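Local atomic coordinates of putative pectin lyase (PDB entry 7CHU), a protein that serves as a tailspike of a deep-sea thermophilic bacteriophage and probably binds or cleaves polysaccharide at the host surface during cell invasion. Residues R5-V10 with H25-M30; F117-Y122 with V138-S143. One frame throughout, in Å; residues are numbered along the deposited sequence.

Contact 1: residues R5-V10 with H25-M30; sequences RWLNPV and HGDTVM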
ATOM      1  N   ARG A   5     -62.419  -8.926  -3.291  1.00 47.02           N
ATOM      2  CA  ARG A   5     -62.846  -8.480  -4.619  1.00 47.87           C
ATOM      3  C   ARG A   5     -63.170  -6.989  -4.543  1.00 45.03           C
ATOM      4  O   ARG A   5     -64.212  -6.591  -4.011  1.00 44.75           O
ATOM      5  CB  ARG A   5     -64.035  -9.290  -5.115  1.00 49.63           C
ATOM      6  CG  ARG A   5     -64.404  -9.013  -6.562  1.00 58.26           C
ATOM      7  CD  ARG A   5     -65.526  -9.933  -7.025  1.00 64.05           C
ATOM      8  NE  ARG A   5     -66.785  -9.618  -6.357  1.00 70.00           N
ATOM      9  CZ  ARG A   5     -67.957  -9.481  -6.973  1.00 68.16           C
ATOM     10  NH1 ARG A   5     -68.039  -9.637  -8.288  1.00 64.87           N
ATOM     11  NH2 ARG A   5     -69.047  -9.193  -6.273  1.00 63.91           N
ATOM     12  N   TRP A   6     -62.271  -6.168  -5.080  1.00 38.12           N
ATOM     13  CA  TRP A   6     -62.440  -4.724  -5.029  1.00 37.28           C
ATOM     14  C   TRP A   6     -63.519  -4.279  -6.014  1.00 41.12           C
ATOM     15  O   TRP A   6     -63.455  -4.587  -7.209  1.00 41.27           O
ATOM     16  CB  TRP A   6     -61.109  -4.034  -5.346  1.00 37.35           C
ATOM     17  CG  TRP A   6     -60.241  -3.839  -4.135  1.00 34.07           C
ATOM     18  CD1 TRP A   6     -59.200  -4.629  -3.729  1.00 32.85           C
ATOM     19  CD2 TRP A   6     -60.357  -2.789  -3.162  1.00 28.76           C
ATOM     20  NE1 TRP A   6     -58.658  -4.129  -2.562  1.00 32.06           N
ATOM     21  CE2 TRP A   6     -59.351  -3.002  -2.196  1.00 32.01           C
ATOM     22  CE3 TRP A   6     -61.212  -1.689  -3.021  1.00 32.51           C
ATOM     23  CZ2 TRP A   6     -59.174  -2.155  -1.107  1.00 29.49           C
ATOM     24  CZ3 TRP A   6     -61.038  -0.851  -1.938  1.00 32.30           C
ATOM     25  CH2 TRP A   6     -60.028  -1.089  -0.991  1.00 33.29           C
ATOM     26  N   LEU A   7     -64.512  -3.555  -5.519  1.00 40.68           N
ATOM     27  CA  LEU A   7     -65.518  -2.992  -6.407  1.00 43.68           C
ATOM     28  C   LEU A   7     -65.240  -1.507  -6.635  1.00 41.00           C
ATOM     29  O   LEU A   7     -64.378  -0.902  -5.986  1.00 37.47           O
ATOM     30  CB  LEU A   7     -66.925  -3.224  -5.844  1.00 40.19           C
ATOM     31  CG  LEU A   7     -67.256  -4.657  -5.392  1.00 45.03           C
ATOM     32  CD1 LEU A   7     -68.518  -4.687  -4.535  1.00 50.32           C
ATOM     33  CD2 LEU A   7     -67.389  -5.632  -6.565  1.00 45.48           C
ATOM     34  N   ASN A   8     -65.968  -0.926  -7.593  1.00 40.09           N
ATOM     35  CA  ASN A   8     -65.818   0.498  -7.862  1.00 38.93           C
ATOM     36  C   ASN A   8     -66.247   1.297  -6.637  1.00 37.01           C
ATOM     37  O   ASN A   8     -67.240   0.948  -5.984  1.00 40.02           O
ATOM     38  CB  ASN A   8     -66.643   0.929  -9.078  1.00 40.49           C
ATOM     39  CG  ASN A   8     -66.150   0.305 -10.370  1.00 46.22           C
ATOM     40  OD1 ASN A   8     -64.967   0.399 -10.715  1.00 44.98           O
ATOM     41  ND2 ASN A   8     -67.051  -0.353 -11.086  1.00 49.10           N
ATOM     42  N   PRO A   9     -65.522   2.354  -6.288  1.00 33.26           N
ATOM     43  CA  PRO A   9     -65.882   3.137  -5.103  1.00 34.87           C
ATOM     44  C   PRO A   9     -67.252   3.771  -5.267  1.00 38.95           C
ATOM     45  O   PRO A   9     -67.787   3.873  -6.370  1.00 45.04           O
ATOM     46  CB  PRO A   9     -64.785   4.208  -5.029  1.00 30.86           C
ATOM     47  CG  PRO A   9     -64.224   4.272  -6.424  1.00 33.12           C
ATOM     48  CD  PRO A   9     -64.318   2.873  -6.961  1.00 29.43           C
ATOM     49  N   VAL A  10     -67.811   4.208  -4.138  1.00 38.84           N
ATOM     50  CA  VAL A  10     -69.053   4.966  -4.097  1.00 43.55           C
ATOM     51  C   VAL A  10     -68.797   6.201  -3.247  1.00 46.18           C
ATOM     52  O   VAL A  10     -67.753   6.330  -2.606  1.00 37.53           O
ATOM     53  CB  VAL A  10     -70.235   4.140  -3.539  1.00 44.70           C
ATOM     54  CG1 VAL A  10     -70.520   2.954  -4.445  1.00 42.40           C
ATOM     55  CG2 VAL A  10     -69.939   3.667  -2.137  1.00 43.53           C
ATOM     56  N   HIS A  25     -69.189 -12.595  -0.463  1.00 61.59           N
ATOM     57  CA  HIS A  25     -68.159 -12.630   0.566  1.00 62.19           C
ATOM     58  C   HIS A  25     -66.831 -12.165  -0.017  1.00 55.14           C
ATOM     59  O   HIS A  25     -66.384 -12.666  -1.055  1.00 58.35           O
ATOM     60  CB  HIS A  25     -68.015 -14.035   1.150  1.00 59.29           C
ATOM     61  CG  HIS A  25     -67.040 -14.115   2.289  1.00 63.76           C
ATOM     62  ND1 HIS A  25     -65.749 -14.571   2.136  1.00 56.23           N
ATOM     63  CD2 HIS A  25     -67.169 -13.787   3.598  1.00 65.12           C
ATOM     64  CE1 HIS A  25     -65.126 -14.525   3.301  1.00 60.26           C
ATOM     65  NE2 HIS A  25     -65.965 -14.052   4.204  1.00 57.63           N
ATOM     66  N   GLY A  26     -66.197 -11.209   0.656  1.00 54.76           N
ATOM     67  CA  GLY A  26     -64.928 -10.676   0.222  1.00 56.13           C
ATOM     68  C   GLY A  26     -65.022  -9.410  -0.593  1.00 52.24           C
ATOM     69  O   GLY A  26     -63.982  -8.790  -0.859  1.00 46.70           O
ATOM     70  N   ASP A  27     -66.226  -9.009  -0.998  1.00 50.58           N
ATOM     71  CA  ASP A  27     -66.392  -7.760  -1.724  1.00 49.87           C
ATOM     72  C   ASP A  27     -65.905  -6.594  -0.876  1.00 47.42           C
ATOM     73  O   ASP A  27     -66.208  -6.503   0.319  1.00 46.95           O
ATOM     74  CB  ASP A  27     -67.858  -7.563  -2.127  1.00 52.78           C
ATOM     75  CG  ASP A  27     -68.237  -8.391  -3.338  1.00 58.56           C
ATOM     76  OD1 ASP A  27     -67.397  -9.224  -3.751  1.00 56.87           O
ATOM     77  OD2 ASP A  27     -69.362  -8.214  -3.869  1.00 56.88           O
ATOM     78  N   THR A  28     -65.137  -5.705  -1.502  1.00 44.11           N
ATOM     79  CA  THR A  28     -64.473  -4.612  -0.810  1.00 40.58           C
ATOM     80  C   THR A  28     -64.695  -3.335  -1.606  1.00 39.75           C
ATOM     81  O   THR A  28     -64.494  -3.318  -2.827  1.00 40.36           O
ATOM     82  CB  THR A  28     -62.980  -4.922  -0.638  1.00 41.15           C
ATOM     83  OG1 THR A  28     -62.842  -6.224  -0.060  1.00 42.31           O
ATOM     84  CG2 THR A  28     -62.312  -3.914   0.268  1.00 37.23           C
ATOM     85  N   VAL A  29     -65.160  -2.287  -0.924  1.00 36.57           N
ATOM     86  CA  VAL A  29     -65.457  -1.003  -1.550  1.00 36.59           C
ATOM     87  C   VAL A  29     -65.000   0.107  -0.622  1.00 37.18           C
ATOM     88  O   VAL A  29     -65.111  -0.003   0.605  1.00 38.51           O
ATOM     89  CB  VAL A  29     -66.963  -0.820  -1.882  1.00 43.63           C
ATOM     90  CG1 VAL A  29     -67.793  -0.829  -0.624  1.00 41.92           C
ATOM     91  CG2 VAL A  29     -67.207   0.470  -2.655  1.00 39.03           C
ATOM     92  N   MET A  30     -64.494   1.182  -1.218  1.00 29.93           N
ATOM     93  CA  MET A  30     -64.174   2.401  -0.497  1.00 33.37           C
ATOM     94  C   MET A  30     -65.262   3.429  -0.768  1.00 34.10           C
ATOM     95  O   MET A  30     -65.764   3.531  -1.893  1.00 29.32           O
ATOM     96  CB  MET A  30     -62.816   2.958  -0.936  1.00 31.91           C
ATOM     97  CG  MET A  30     -62.488   4.319  -0.376  1.00 28.86           C
ATOM     98  SD  MET A  30     -60.937   4.967  -1.026  0.74 23.53           S
ATOM     99  CE  MET A  30     -59.750   3.889  -0.233  1.00 29.59           C
TER
HETATM  100  O   HOH W   1     -64.017   0.717  -3.802  1.00 32.58           O

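Contact 2: residues F117-Y122 with V138-S143; sequences FPTGTY and VGAGMS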
ATOM      1  N   PHE A 117     -26.421   9.815  -8.118  1.00 15.25           N
ATOM      2  CA  PHE A 117     -26.840   9.488  -9.488  1.00 15.22           C
ATOM      3  C   PHE A 117     -27.237   8.016  -9.510  1.00 13.60           C
ATOM      4  O   PHE A 117     -26.343   7.150  -9.479  1.00 16.33           O
ATOM      5  CB  PHE A 117     -25.705   9.720 -10.509  1.00 12.44           C
ATOM      6  CG  PHE A 117     -25.239  11.144 -10.651  1.00 12.33           C
ATOM      7  CD1 PHE A 117     -24.575  11.790  -9.620  1.00 12.96           C
ATOM      8  CD2 PHE A 117     -25.393  11.806 -11.854  1.00 12.28           C
ATOM      9  CE1 PHE A 117     -24.141  13.096  -9.770  1.00 11.95           C
ATOM     10  CE2 PHE A 117     -24.959  13.122 -12.023  1.00 11.55           C
ATOM     11  CZ  PHE A 117     -24.333  13.769 -10.976  1.00 12.01           C
ATOM     12  N   PRO A 118     -28.521   7.671  -9.591  1.00 14.58           N
ATOM     13  CA  PRO A 118     -28.912   6.253  -9.633  1.00 16.42           C
ATOM     14  C   PRO A 118     -28.441   5.604 -10.922  1.00 18.61           C
ATOM     15  O   PRO A 118     -28.051   6.271 -11.887  1.00 16.65           O
ATOM     16  CB  PRO A 118     -30.452   6.281  -9.569  1.00 19.57           C
ATOM     17  CG  PRO A 118     -30.812   7.686  -9.105  1.00 18.28           C
ATOM     18  CD  PRO A 118     -29.698   8.567  -9.609  1.00 15.68           C
ATOM     19  N   THR A 119     -28.463   4.271 -10.906  1.00 14.30           N
ATOM     20  CA  THR A 119     -28.141   3.473 -12.084  1.00 14.98           C
ATOM     21  C   THR A 119     -28.733   4.092 -13.342  1.00 17.20           C
ATOM     22  O   THR A 119     -29.906   4.479 -13.361  1.00 15.55           O
ATOM     23  CB  THR A 119     -28.673   2.057 -11.900  1.00 17.57           C
ATOM     24  OG1 THR A 119     -27.956   1.436 -10.826  1.00 19.67           O
ATOM     25  CG2 THR A 119     -28.480   1.241 -13.184  1.00 18.61           C
ATOM     26  N   GLY A 120     -27.909   4.254 -14.365  1.00 13.65           N
ATOM     27  CA  GLY A 120     -28.399   4.843 -15.595  1.00 16.64           C
ATOM     28  C   GLY A 120     -27.287   5.395 -16.461  1.00 18.57           C
ATOM     29  O   GLY A 120     -26.121   5.447 -16.079  1.00 13.76           O
ATOM     30  N   THR A 121     -27.697   5.823 -17.653  1.00 17.01           N
ATOM     31  CA  THR A 121     -26.838   6.446 -18.646  1.00 16.47           C
ATOM     32  C   THR A 121     -27.298   7.893 -18.777  1.00 17.61           C
ATOM     33  O   THR A 121     -28.448   8.136 -19.143  1.00 16.77           O
ATOM     34  CB  THR A 121     -26.977   5.704 -19.978  1.00 18.19           C
ATOM     35  OG1 THR A 121     -26.545   4.350 -19.813  1.00 31.36           O
ATOM     36  CG2 THR A 121     -26.162   6.362 -21.067  1.00 22.56           C
ATOM     37  N   TYR A 122     -26.416   8.841 -18.467  1.00 15.38           N
ATOM     38  CA  TYR A 122     -26.768  10.257 -18.406  1.00 15.91           C
ATOM     39  C   TYR A 122     -26.095  10.999 -19.561  1.00 16.90           C
ATOM     40  O   TYR A 122     -24.885  11.240 -19.530  1.00 15.23           O
ATOM     41  CB  TYR A 122     -26.360  10.848 -17.059  1.00 15.56           C
ATOM     42  CG  TYR A 122     -27.109  10.237 -15.893  1.00 14.48           C
ATOM     43  CD1 TYR A 122     -26.702   9.027 -15.344  1.00 15.49           C
ATOM     44  CD2 TYR A 122     -28.231  10.862 -15.365  1.00 15.33           C
ATOM     45  CE1 TYR A 122     -27.383   8.461 -14.293  1.00 14.67           C
ATOM     46  CE2 TYR A 122     -28.941  10.300 -14.288  1.00 14.26           C
ATOM     47  CZ  TYR A 122     -28.489   9.095 -13.760  1.00 15.42           C
ATOM     48  OH  TYR A 122     -29.141   8.502 -12.714  1.00 14.72           O
ATOM     49  N   VAL A 138     -21.837  10.895  -6.353  1.00 14.27           N
ATOM     50  CA  VAL A 138     -21.833   9.466  -6.053  1.00 15.30           C
ATOM     51  C   VAL A 138     -22.845   8.780  -6.960  1.00 13.65           C
ATOM     52  O   VAL A 138     -23.996   9.205  -7.028  1.00 12.40           O
ATOM     53  CB  VAL A 138     -22.178   9.212  -4.574  1.00 16.50           C
ATOM     54  CG1 VAL A 138     -22.251   7.698  -4.282  1.00 12.41           C
ATOM     55  CG2 VAL A 138     -21.187   9.940  -3.651  1.00 14.96           C
ATOM     56  N   GLY A 139     -22.419   7.713  -7.643  1.00 15.32           N
ATOM     57  CA  GLY A 139     -23.302   6.877  -8.422  1.00 11.25           C
ATOM     58  C   GLY A 139     -23.520   5.503  -7.804  1.00 12.84           C
ATOM     59  O   GLY A 139     -23.131   5.221  -6.672  1.00 13.77           O
ATOM     60  N   ALA A 140     -24.160   4.635  -8.582  1.00 13.20           N
ATOM     61  CA  ALA A 140     -24.490   3.292  -8.116  1.00 15.17           C
ATOM     62  C   ALA A 140     -23.395   2.262  -8.397  1.00 16.17           C
ATOM     63  O   ALA A 140     -23.510   1.115  -7.947  1.00 16.50           O
ATOM     64  CB  ALA A 140     -25.795   2.827  -8.758  1.00 17.76           C
ATOM     65  N   GLY A 141     -22.335   2.649  -9.105  1.00 16.74           N
ATOM     66  CA  GLY A 141     -21.251   1.755  -9.450  1.00 15.82           C
ATOM     67  C   GLY A 141     -20.413   2.330 -10.575  1.00 16.02           C
ATOM     68  O   GLY A 141     -20.930   3.125 -11.372  1.00 16.13           O
ATOM     69  N   MET A 142     -19.133   1.928 -10.661  1.00 14.56           N
ATOM     70  CA  MET A 142     -18.188   2.513 -11.623  1.00 19.95           C
ATOM     71  C   MET A 142     -18.631   2.396 -13.084  1.00 21.27           C
ATOM     72  O   MET A 142     -18.087   3.110 -13.942  1.00 25.13           O
ATOM     73  CB  MET A 142     -16.807   1.864 -11.476  1.00 18.26           C
ATOM     74  CG  MET A 142     -15.649   2.740 -12.020  1.00 28.08           C
ATOM     75  SD  MET A 142     -13.998   2.029 -11.713  0.65 28.35           S
ATOM     76  CE  MET A 142     -14.447   0.907 -10.420  1.00  7.47           C
ATOM     77  N   SER A 143     -19.545   1.486 -13.406  1.00 17.15           N
ATOM     78  CA  SER A 143     -20.155   1.440 -14.732  1.00 14.19           C
ATOM     79  C   SER A 143     -21.670   1.542 -14.694  1.00 17.04           C
ATOM     80  O   SER A 143     -22.271   1.965 -15.695  1.00 16.42           O
ATOM     81  CB  SER A 143     -19.745   0.138 -15.445  1.00 16.11           C
ATOM     82  OG  SER A 143     -20.145   0.076 -16.806  1.00 18.68           O
TER

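Contact 1: residues R5-V10 with H25-M30
The carbonyl oxygen of Gly26 is gripped by two donors: Arg5 N, at 2.9 Å from Gly26 O, and the hydroxyl of Thr28, which reaches it from the opposite face of the carbonyl plane. Further along, Thr28 N gives its hydrogen to Arg5 O, and Thr28 O receives Leu7 N at 2.7 Å in an almost straight bond. This alternation, with Arg5 and Trp6 beside Asp27 and Thr28, is the ladder of a parallel pair, and it joins the two strands of a beta-alpha-beta unit whose helix, 14-19, lies in the connection; strand 5-6 is outermost in its sheet within the chain. The ladder then loosens: one water takes the hydrogen of Met30 N and donates to Leu7 O, before Val10 N closes directly on Met30 O.

The side chains divide between the faces. On one, Arg5 grips Asp27 side-on, NE to OD1 at 2.7 Å and NH2 to OD2 at 2.6 Å, both oxygens being met on their syn sides. The arginine chain bends at chi3 (68°), bringing the guanidinium round to the carboxylate with their planes 34° apart. Gln24 N also donates to Asp27 OD2, adding a backbone hold on the acid. On the other face, Thr28 CG2 sits over the six-membered ring of Trp6, 3.7 Å from its centroid, a CH-pi contact only 7° off the normal. The indole NE1 is bonded to Asp57 of the third subunit, while Thr52 of the second subunit packs against the same side chain.

Contact 2: residues F117-Y122 with V138-S143
Phe117 N donates to Val138 O at 2.7 Å, with an angle of 162° at the hydrogen and the donor in the carbonyl plane. The same oxygen lies at the edge of the Phe117 ring, 3.7 Å from CD1, because the phenyl group is folded beside its own backbone nitrogen (chi1 -64°). One residue further on, Gly139 CA approaches Phe117 O at 3.2 Å in a CA-H...O contact. Beyond it the segments meet through side chains: the CB of Ala140 points toward the other segment and lies against Thr119, 3.3 Å from its OG1.

Strands 113-117 and 135-139 are parallel neighbours on one face of the right-handed beta-helix expected of the pectate lyase-like family, and here both segments leave that face for a turn. The next face begins with strand 120-124, which pairs with strand 145-149 in turn, so the two segments follow similar corners on successive coils.

Thr145, at the start of that next strand, links the two corners: its hydroxyl is hydrogen-bonded to both Phe117 O and Ala140 N. Within its own corner, Tyr122 folds back to place its OH 2.6 Å from Pro118 O, with the donor tilted 32° from the carbonyl plane; this bond spans the corner, tying strand 120-124 back to the residue that follows strand 113-117. Ile94 of helix 91-99 packs on both Phe117 and Tyr122, and Ile147 touches the same two side chains. The second subunit also reaches the corner, where Thr119 OG1 is bonded to Gly112 O and Ala140 O to Arg136 NH2, both partners belonging to that neighbouring chain.

How the contacts relate
Contacts 1 and 2 both involve neighbouring parallel strands, but in two different architectures of one elongated trimer. They share no secondary-structure element, and their centres lie about 43 Å apart. Contact 1, about 66 Å from the chain's centre, is partly buried and belongs to the small N-terminal sheet; it combines a run of backbone bonds with a salt bridge and an indole contact. Contact 2, about 24 Å from that centre, is buried where strands end and turn a corner of the beta-helix, and its smaller interface has one clear direct hydrogen bond and no charged pair. Both touch the second subunit, while contact 1 also reaches the third.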